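SPT6 (PDB 2XP1) probably acts as a transcription elongation factor whose tandem SH2 domains enable its interaction with RNA polymerase II. Local coordinates at residues E112-S117 against K122-F127; F139-N142 against I146-E149; S162-I167 against V171-R176. All coordinates share one frame; numbering follows the deposited sequence.

Contact 1 (E112-S117 against K122-F127)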
# COMPACT_ATOMS: atom_id res chain seq x y z
N GLU A 112 -12.68 28.12 -8.49
CA GLU A 112 -13.99 28.70 -8.18
C GLU A 112 -14.76 29.06 -9.46
O GLU A 112 -15.95 28.77 -9.56
CB GLU A 112 -13.81 29.94 -7.27
CG GLU A 112 -14.96 31.00 -7.27
CD GLU A 112 -14.61 32.34 -6.58
OE1 GLU A 112 -13.52 32.44 -5.94
OE2 GLU A 112 -15.41 33.30 -6.66
N LYS A 113 -14.09 29.69 -10.43
CA LYS A 113 -14.75 30.11 -11.67
C LYS A 113 -15.48 28.95 -12.31
O LYS A 113 -16.70 29.02 -12.57
CB LYS A 113 -13.76 30.72 -12.68
CG LYS A 113 -14.39 31.07 -14.06
CD LYS A 113 -13.42 31.75 -15.05
CE LYS A 113 -14.18 32.24 -16.30
NZ LYS A 113 -13.31 32.93 -17.29
N LEU A 114 -14.73 27.87 -12.55
CA LEU A 114 -15.24 26.70 -13.24
C LEU A 114 -16.44 26.08 -12.51
O LEU A 114 -17.45 25.78 -13.14
CB LEU A 114 -14.13 25.69 -13.48
CG LEU A 114 -14.41 24.65 -14.57
CD1 LEU A 114 -14.31 25.23 -16.00
CD2 LEU A 114 -13.49 23.44 -14.40
N LEU A 115 -16.33 25.91 -11.19
CA LEU A 115 -17.43 25.33 -10.41
C LEU A 115 -18.73 26.16 -10.49
O LEU A 115 -19.82 25.63 -10.28
CB LEU A 115 -17.01 25.11 -8.94
CG LEU A 115 -16.00 24.05 -8.47
CD1 LEU A 115 -15.59 24.34 -7.04
CD2 LEU A 115 -16.51 22.62 -8.52
N SER A 116 -18.61 27.45 -10.82
CA SER A 116 -19.75 28.37 -10.86
C SER A 116 -20.39 28.43 -12.22
O SER A 116 -21.48 29.00 -12.38
CB SER A 116 -19.33 29.79 -10.48
OG SER A 116 -19.11 29.91 -9.08
N SER A 117 -19.71 27.85 -13.21
CA SER A 117 -20.17 27.87 -14.60
C SER A 117 -21.27 26.85 -14.86
O SER A 117 -21.79 26.77 -15.98
CB SER A 117 -19.00 27.61 -15.55
OG SER A 117 -18.60 26.25 -15.51
N LYS A 122 -24.25 19.24 -16.98
CA LYS A 122 -23.35 18.18 -16.62
C LYS A 122 -22.78 18.47 -15.24
O LYS A 122 -22.88 19.61 -14.76
CB LYS A 122 -22.24 18.06 -17.65
CG LYS A 122 -21.40 19.32 -17.78
CD LYS A 122 -20.05 19.03 -18.39
CE LYS A 122 -19.04 20.10 -18.00
NZ LYS A 122 -18.21 20.52 -19.15
N VAL A 123 -22.19 17.46 -14.62
CA VAL A 123 -21.37 17.66 -13.43
C VAL A 123 -20.06 18.34 -13.80
O VAL A 123 -19.36 17.91 -14.72
CB VAL A 123 -21.02 16.34 -12.74
CG1 VAL A 123 -20.14 16.61 -11.52
CG2 VAL A 123 -22.30 15.63 -12.37
N VAL A 124 -19.76 19.41 -13.08
CA VAL A 124 -18.58 20.22 -13.26
C VAL A 124 -17.65 19.86 -12.12
O VAL A 124 -18.08 19.80 -10.97
CB VAL A 124 -18.91 21.72 -13.18
CG1 VAL A 124 -17.67 22.54 -13.41
CG2 VAL A 124 -19.96 22.08 -14.23
N TYR A 125 -16.39 19.61 -12.43
CA TYR A 125 -15.51 19.20 -11.36
C TYR A 125 -14.15 19.75 -11.57
O TYR A 125 -13.76 20.02 -12.69
CB TYR A 125 -15.44 17.69 -11.27
CG TYR A 125 -14.98 16.99 -12.52
CD1 TYR A 125 -13.64 16.63 -12.67
CD2 TYR A 125 -15.87 16.70 -13.56
CE1 TYR A 125 -13.20 15.96 -13.83
CE2 TYR A 125 -15.44 16.05 -14.71
CZ TYR A 125 -14.10 15.67 -14.83
OH TYR A 125 -13.66 15.02 -15.97
N ALA A 126 -13.42 19.90 -10.46
CA ALA A 126 -12.10 20.52 -10.52
C ALA A 126 -11.24 19.82 -9.55
O ALA A 126 -11.75 19.14 -8.66
CB ALA A 126 -12.20 22.00 -10.18
N PHE A 127 -9.92 19.96 -9.70
CA PHE A 127 -8.98 19.41 -8.71
C PHE A 127 -8.02 20.50 -8.27
O PHE A 127 -7.57 21.26 -9.09
CB PHE A 127 -8.14 18.27 -9.28
CG PHE A 127 -8.91 17.06 -9.63
CD1 PHE A 127 -9.52 16.95 -10.89
CD2 PHE A 127 -8.97 15.99 -8.75
CE1 PHE A 127 -10.23 15.83 -11.26
CE2 PHE A 127 -9.67 14.83 -9.08
CZ PHE A 127 -10.32 14.74 -10.37
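L114 and V124 meet where the short helix 112-116 lies on one face of an antiparallel sheet, the helix-on-sheet layering of an SH2 fold. No hydrogen bond spans the two segments, so the contact rests on van der Waals packing. L114 touches the strand at two points, its branch carbon and one methyl. CG stands 4.1 Å from V124 CG1, and CD2 reaches 3.8 Å from Y125 O, so that the methyl lies over the strand backbone while the branch point meets the valine. Having CG anti to the backbone N (chi1 -161°) carries the leucine's end across to the strand. L115, one residue on, starts out beside the strand and bends back to it, bringing its CD2 to 4.1 Å from V124 O. V124 is thus met by both leucines; A126 also points its CB toward the helix and packs on A111.

Helix and strand run nearly antiparallel, at 166°, with their axes 7.7 Å apart, and L115 is the helix residue nearest V124. Beyond the pair, L115 packs on A140 and I146, so a single leucine spans three strands, while L114 also touches F105. The intervening strand residue, Y125, turns from the helix and packs on V171 of helix 167-175, on the other face of the sheet.

The second shell is S117, a little further along the chain. It folds its hydroxyl back, and L114 O receives both S117 N, at 3.1 Å, and S117 OG, at 2.7 Å, the hydroxyl lying in the carbonyl plane on a lone pair. That doubly engaged oxygen is also the closest atom to the strand, 3.3 Å from V124 CG1.

Contact 2 (F139-N142 against I146-E149); sequences FAYN and ILEE
F139 and Y141 pair with E149 and L147 through four backbone hydrogen bonds, two to each antiparallel hydrogen-bonded pair. F139 N donates to E149 O at 2.8 Å, and L147 N donates to Y141 O at 2.9 Å; the return bonds complete each ring. Alternating with them, A140 and E148, and N142 and I146, are non-hydrogen-bonded pairs, at which CA-H...O contacts add a weaker attraction, such as I146 CA to Y141 O.

Aromatic packing governs one face of the hairpin. Y141 has its CG between the backbone N and the carbonyl carbon (chi1 66°), which swings the ring across the neighbouring strand and over L147. L147 CB sits over one ring face in a CH-pi contact, 4.1 Å from the centroid and offset toward the rim, while L147 CD1 lies 3.2 Å from Y141 OH.

Charge and polarity come next. E149 runs alongside F139, with OE1 in the ring plane at its edge, 3.5 Å from CD2. This oxygen is committed to a salt bridge with R174 NE, and OE2 to a hydrogen bond with Y159 OH, so both carboxylate oxygens are engaged.

On the reverse face, I146 CG1 packs 3.7 Å from N142 CG. The amide's polar ends find partners beyond the pair: ND2 bonds to L115 O, and OD1 makes a weak hydrogen bond to G144 N. Such strict alternation of bonded and non-bonded pairs is that of a regular beta hairpin, here joining two adjacent strands within the antiparallel sheet of an SH2 fold.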
# COMPACT_ATOMS: atom_id res chain seq x y z
N PHE A 139 -10.84 16.88 -4.65
CA PHE A 139 -11.73 16.68 -5.78
C PHE A 139 -13.03 17.42 -5.45
O PHE A 139 -13.76 17.00 -4.55
CB PHE A 139 -12.05 15.19 -5.98
CG PHE A 139 -13.15 14.93 -6.96
CD1 PHE A 139 -13.08 15.44 -8.27
CD2 PHE A 139 -14.27 14.19 -6.59
CE1 PHE A 139 -14.11 15.20 -9.19
CE2 PHE A 139 -15.31 13.94 -7.51
CZ PHE A 139 -15.23 14.45 -8.80
N ALA A 140 -13.30 18.50 -6.19
CA ALA A 140 -14.47 19.36 -6.00
C ALA A 140 -15.44 19.17 -7.15
O ALA A 140 -15.04 19.16 -8.31
CB ALA A 140 -14.07 20.83 -5.93
N TYR A 141 -16.72 19.02 -6.84
CA TYR A 141 -17.67 18.87 -7.90
C TYR A 141 -19.00 19.54 -7.66
O TYR A 141 -19.44 19.66 -6.53
CB TYR A 141 -17.84 17.41 -8.30
CG TYR A 141 -18.43 16.51 -7.26
CD1 TYR A 141 -19.77 16.13 -7.36
CD2 TYR A 141 -17.66 15.99 -6.22
CE1 TYR A 141 -20.36 15.28 -6.43
CE2 TYR A 141 -18.23 15.11 -5.28
CZ TYR A 141 -19.59 14.76 -5.40
OH TYR A 141 -20.20 13.91 -4.51
N ASN A 142 -19.64 19.97 -8.75
CA ASN A 142 -20.91 20.65 -8.69
C ASN A 142 -21.98 19.93 -9.53
O ASN A 142 -21.89 19.85 -10.77
CB ASN A 142 -20.73 22.12 -9.11
CG ASN A 142 -21.87 23.02 -8.63
OD1 ASN A 142 -22.76 22.58 -7.91
ND2 ASN A 142 -21.83 24.28 -9.03
N ILE A 146 -21.96 22.29 -4.55
CA ILE A 146 -20.52 22.03 -4.53
C ILE A 146 -20.13 21.12 -3.34
O ILE A 146 -20.21 21.54 -2.18
CB ILE A 146 -19.69 23.35 -4.55
CG1 ILE A 146 -20.24 24.32 -5.60
CG2 ILE A 146 -18.21 23.09 -4.86
CD1 ILE A 146 -19.88 25.80 -5.35
N LEU A 147 -19.74 19.87 -3.65
CA LEU A 147 -19.22 18.89 -2.67
C LEU A 147 -17.70 18.73 -2.85
O LEU A 147 -17.16 19.15 -3.87
CB LEU A 147 -19.92 17.51 -2.80
CG LEU A 147 -21.43 17.33 -3.04
CD1 LEU A 147 -21.83 15.93 -2.68
CD2 LEU A 147 -22.28 18.30 -2.25
N GLU A 148 -17.00 18.12 -1.88
CA GLU A 148 -15.54 17.99 -1.93
C GLU A 148 -15.12 16.67 -1.36
O GLU A 148 -15.75 16.19 -0.44
CB GLU A 148 -14.87 19.05 -1.08
CG GLU A 148 -14.81 20.41 -1.66
CD GLU A 148 -14.41 21.42 -0.61
OE1 GLU A 148 -14.11 21.02 0.54
OE2 GLU A 148 -14.39 22.62 -0.92
N GLU A 149 -14.05 16.09 -1.90
CA GLU A 149 -13.56 14.82 -1.42
C GLU A 149 -12.07 14.83 -1.44
O GLU A 149 -11.46 15.47 -2.30
CB GLU A 149 -14.04 13.66 -2.29
CG GLU A 149 -15.55 13.43 -2.41
CD GLU A 149 -15.86 12.11 -3.13
OE1 GLU A 149 -16.08 12.15 -4.35
OE2 GLU A 149 -15.87 11.04 -2.47

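Contact 3 (S162-I167 against V171-R176)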
# COMPACT_ATOMS: atom_id res chain seq x y z
N SER A 162 -9.99 2.56 -2.58
CA SER A 162 -9.48 2.39 -3.94
C SER A 162 -8.19 3.17 -4.24
O SER A 162 -7.85 4.09 -3.55
CB SER A 162 -10.59 2.76 -4.91
OG SER A 162 -11.74 1.96 -4.63
N THR A 163 -7.53 2.81 -5.33
CA THR A 163 -6.21 3.28 -5.66
C THR A 163 -6.11 3.50 -7.18
O THR A 163 -6.67 2.71 -7.94
CB THR A 163 -5.14 2.30 -5.05
OG1 THR A 163 -4.98 2.59 -3.65
CG2 THR A 163 -3.79 2.40 -5.70
N PHE A 164 -5.45 4.58 -7.59
CA PHE A 164 -5.35 5.02 -9.02
C PHE A 164 -3.97 5.57 -9.43
O PHE A 164 -3.31 6.29 -8.65
CB PHE A 164 -6.44 6.07 -9.33
CG PHE A 164 -7.81 5.69 -8.85
CD1 PHE A 164 -8.28 6.17 -7.63
CD2 PHE A 164 -8.61 4.82 -9.59
CE1 PHE A 164 -9.52 5.81 -7.17
CE2 PHE A 164 -9.87 4.45 -9.14
CZ PHE A 164 -10.32 4.94 -7.92
N LYS A 165 -3.52 5.23 -10.64
CA LYS A 165 -2.27 5.79 -11.16
C LYS A 165 -2.35 7.30 -11.49
O LYS A 165 -1.35 8.01 -11.37
CB LYS A 165 -1.71 4.96 -12.33
CG LYS A 165 -2.52 4.90 -13.61
CD LYS A 165 -1.58 4.57 -14.77
CE LYS A 165 -2.28 4.39 -16.10
NZ LYS A 165 -1.35 3.87 -17.15
N ASP A 166 -3.54 7.77 -11.87
CA ASP A 166 -3.73 9.15 -12.33
C ASP A 166 -5.19 9.59 -12.20
O ASP A 166 -6.09 8.76 -11.98
CB ASP A 166 -3.23 9.34 -13.79
CG ASP A 166 -3.93 8.42 -14.82
OD1 ASP A 166 -5.01 7.84 -14.52
OD2 ASP A 166 -3.40 8.27 -15.96
N ILE A 167 -5.42 10.89 -12.36
CA ILE A 167 -6.75 11.51 -12.27
C ILE A 167 -7.80 10.88 -13.21
O ILE A 167 -9.00 10.66 -12.81
CB ILE A 167 -6.62 13.02 -12.55
CG1 ILE A 167 -5.89 13.71 -11.38
CG2 ILE A 167 -7.97 13.67 -12.91
CD1 ILE A 167 -5.71 15.21 -11.58
N VAL A 171 -11.28 9.62 -12.29
CA VAL A 171 -12.49 10.17 -12.92
C VAL A 171 -13.41 9.03 -13.41
O VAL A 171 -14.61 8.98 -13.07
CB VAL A 171 -12.14 11.12 -14.08
CG1 VAL A 171 -13.39 11.47 -14.91
CG2 VAL A 171 -11.47 12.37 -13.54
N ALA A 172 -12.81 8.12 -14.18
CA ALA A 172 -13.54 6.99 -14.77
C ALA A 172 -14.32 6.22 -13.70
O ALA A 172 -15.50 5.91 -13.89
CB ALA A 172 -12.57 6.06 -15.51
N TYR A 173 -13.66 5.94 -12.59
CA TYR A 173 -14.26 5.20 -11.49
C TYR A 173 -15.37 6.01 -10.78
O TYR A 173 -16.46 5.50 -10.52
CB TYR A 173 -13.16 4.80 -10.51
CG TYR A 173 -13.66 4.57 -9.11
CD1 TYR A 173 -14.11 3.31 -8.71
CD2 TYR A 173 -13.67 5.60 -8.21
CE1 TYR A 173 -14.57 3.10 -7.42
CE2 TYR A 173 -14.11 5.42 -6.92
CZ TYR A 173 -14.57 4.17 -6.52
OH TYR A 173 -15.00 4.03 -5.22
N ARG A 174 -15.06 7.27 -10.49
CA ARG A 174 -15.93 8.16 -9.72
C ARG A 174 -17.31 8.38 -10.36
O ARG A 174 -18.33 8.49 -9.63
CB ARG A 174 -15.23 9.49 -9.51
CG ARG A 174 -15.91 10.41 -8.55
CD ARG A 174 -15.99 9.82 -7.17
NE ARG A 174 -16.78 10.69 -6.31
CZ ARG A 174 -18.10 10.69 -6.26
NH1 ARG A 174 -18.81 9.86 -7.03
NH2 ARG A 174 -18.73 11.52 -5.44
N LYS A 175 -17.35 8.45 -11.69
CA LYS A 175 -18.62 8.66 -12.44
C LYS A 175 -19.59 7.45 -12.48
O LYS A 175 -20.80 7.62 -12.33
CB LYS A 175 -18.37 9.23 -13.85
CG LYS A 175 -17.72 8.28 -14.86
CD LYS A 175 -17.24 9.05 -16.07
CE LYS A 175 -17.01 8.12 -17.24
NZ LYS A 175 -17.39 8.80 -18.51
N ARG A 176 -19.04 6.25 -12.68
CA ARG A 176 -19.82 5.10 -13.16
C ARG A 176 -19.77 3.94 -12.16
O ARG A 176 -20.37 4.01 -11.09
CB ARG A 176 -19.29 4.64 -14.52
CG ARG A 176 -20.29 3.87 -15.41
CD ARG A 176 -21.04 4.80 -16.38
NE ARG A 176 -21.83 4.04 -17.36
CZ ARG A 176 -22.66 4.59 -18.26
NH1 ARG A 176 -22.82 5.90 -18.30
NH2 ARG A 176 -23.33 3.81 -19.11
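Helix 167-175, which covers the second face of the SH2 sheet, is tied here to the strand and loop that lead into it. F164 and Y173 make the main side-chain contact. The phenylalanine sends its far end over one face of the tyrosine ring, F164 CZ lying 3.4 Å from Y173 CD2, and F164 CE2 comes within 3.6 Å of Y173 CB. The rings are oblique, their planes at 45° and their centroids 5.2 Å apart, while the two side chains cross at about a right angle. Y173 has CG anti to the backbone N (chi1 156°), which lays the ring back along the incoming strand, so that its hydroxyl end approaches S162. There S162 OG is 3.9 Å from Y173 OH, near but without a hydrogen bond.

With an alanine in place of Y173, the end of the F164 ring would probably lose the tyrosine face it rests on, leaving a gap between strand 162-164 and the helix. F164 has a second aromatic neighbour in F170, whose ring it meets edge-to-face.

The helix start is the other half of the contact. D166 occupies the N-cap; its side chain caps a backbone N just past I167, and OD1 is hydrogen-bonded to S169 OG. At the first turn V171 N donates to I167 O at 2.6 Å, a short and nearly straight bond of 172°. Flanking it, V171 CG2 lies 3.1 Å from I167 O and 3.8 Å from I167 CG2.

In the fold
From the N terminus the chain first builds a separate mixed sheet and the long helix 80-100, and only then reaches the three contacts, which follow in series without nesting or crossing. Contact 1 closes the short loop between helix 112-116 and strand 124-129. Contact 2 closes the turn of the hairpin 136-142/146-153, whose first strand lies beside 124-129 in the same sheet. Contact 3 closes the last connection, from edge strand 162-164 into helix 167-175. The helices of contacts 1 and 3 lie on opposite faces of the sheet that contact 2 helps to form, as the alternating side chains of strand 124-129 show, and F127, packed on I167, joins the outer two.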